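Hypothetical protein Atu2648 (Agrobacterium tumefaciens str. C58, PDB 1ZCE) is of unknown function but folds as an EVE domain, related to the PUA and ASCH domains, and may by analogy bind RNA or another nucleic acid. Local coordinates at residues 104-107 with 108-111. Numbering follows the deposited sequence.
Sequences KANP and KLEK
Asn106 OD1 accepts the backbone N-H of Lys108 at 2.9 Å, a moderately bent bond (148° at the hydrogen) whose donor sits 28° from the plane of the amide. The main chain of Asn106 adds a second link: its O takes the N-H of Leu109, also at 2.9 Å, with the donor well above the carbonyl plane. Side chain and backbone of one asparagine thus hold two successive N-H groups, as an Asx turn closed by OD1 on the residue two positions on, together with a beta turn over 106-109. Asn106 reaches this position because its CG lies anti to its own N (chi1 -166°), which carries the amide forward over the start of the turn. Pro107, with no N-H to offer, occupies the second position and continues into Lys108 with helix-like backbone angles, giving a short 3-10 turn. A weak third bond runs from Glu110 N to Pro107 O at 3.4 Å, and Glu110 CG packs against that same carbonyl oxygen.

The first carbons of the Lys108 side chain run past the asparagine oxygen, where Lys108 CB lies 3.3 Å from Asn106 OD1, before the chain bends at chi3. Leu109 makes the carbon contact with Asn106: Leu109 CD1 lies 3.9 Å from Asn106 CB, while CD1 and CG of the leucine also border Asn106 ND2. That nitrogen is hydrogen-bonded to Glu132, whose carboxylate forms a salt bridge with Lys108 NZ through its other oxygen, so that one acid holds the side chains of both Asn106 and Lys108. At the protein surface, the turn opens the loop between helix 100-105 and helix 113-116, while Leu109 reaches inward to Val133 and Met136 and so seats the connection against helix 127-136.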
# COMPACT_ATOMS: atom_id res chain seq x y z
N LYS A 104 -6.92 -6.40 -13.70
CA LYS A 104 -6.45 -7.45 -14.60
C LYS A 104 -6.95 -7.28 -16.04
O LYS A 104 -6.35 -7.81 -16.97
CB LYS A 104 -6.86 -8.83 -14.07
CG LYS A 104 -6.11 -9.25 -12.82
CD LYS A 104 -6.46 -10.67 -12.42
CE LYS A 104 -5.64 -11.14 -11.23
NZ LYS A 104 -5.93 -12.55 -10.88
N ALA A 105 -8.03 -6.53 -16.21
CA ALA A 105 -8.60 -6.30 -17.53
C ALA A 105 -8.00 -5.08 -18.23
O ALA A 105 -8.23 -4.86 -19.41
CB ALA A 105 -10.11 -6.14 -17.43
N ASN A 106 -7.22 -4.29 -17.49
CA ASN A 106 -6.61 -3.09 -18.05
C ASN A 106 -5.22 -3.38 -18.64
O ASN A 106 -4.28 -3.67 -17.90
CB ASN A 106 -6.49 -2.02 -16.97
CG ASN A 106 -6.18 -0.65 -17.53
OD1 ASN A 106 -5.46 -0.52 -18.52
ND2 ASN A 106 -6.70 0.39 -16.89
N PRO A 107 -5.07 -3.28 -19.97
CA PRO A 107 -3.76 -3.56 -20.56
C PRO A 107 -2.60 -2.72 -20.04
O PRO A 107 -1.45 -3.16 -20.05
CB PRO A 107 -4.00 -3.36 -22.06
CG PRO A 107 -5.07 -2.31 -22.08
CD PRO A 107 -6.01 -2.78 -20.99
N LYS A 108 -2.89 -1.51 -19.57
CA LYS A 108 -1.86 -0.62 -19.06
C LYS A 108 -1.31 -1.09 -17.71
O LYS A 108 -0.26 -0.62 -17.26
CB LYS A 108 -2.41 0.80 -18.92
CG LYS A 108 -2.94 1.36 -20.24
CD LYS A 108 -3.74 2.64 -20.04
CE LYS A 108 -2.86 3.78 -19.54
NZ LYS A 108 -3.66 5.02 -19.33
N LEU A 109 -2.01 -2.02 -17.08
CA LEU A 109 -1.61 -2.53 -15.78
C LEU A 109 -1.09 -3.97 -15.80
O LEU A 109 -0.93 -4.58 -14.75
CB LEU A 109 -2.79 -2.41 -14.80
CG LEU A 109 -3.43 -1.03 -14.68
CD1 LEU A 109 -4.58 -1.10 -13.69
CD2 LEU A 109 -2.40 0.00 -14.24
N GLU A 110 -0.82 -4.49 -16.99
CA GLU A 110 -0.34 -5.86 -17.14
C GLU A 110 0.96 -6.20 -16.42
O GLU A 110 1.19 -7.36 -16.07
CB GLU A 110 -0.15 -6.21 -18.62
CG GLU A 110 -1.40 -6.18 -19.46
CD GLU A 110 -1.24 -6.97 -20.74
OE1 GLU A 110 -0.23 -6.75 -21.45
OE2 GLU A 110 -2.11 -7.81 -21.03
N LYS A 111 1.81 -5.21 -16.22
CA LYS A 111 3.09 -5.45 -15.55
C LYS A 111 3.06 -5.03 -14.09
O LYS A 111 4.09 -5.07 -13.41
CB LYS A 111 4.22 -4.71 -16.28
CG LYS A 111 4.45 -5.19 -17.71
CD LYS A 111 5.54 -4.38 -18.40
CE LYS A 111 5.78 -4.87 -19.83
NZ LYS A 111 6.30 -6.26 -19.87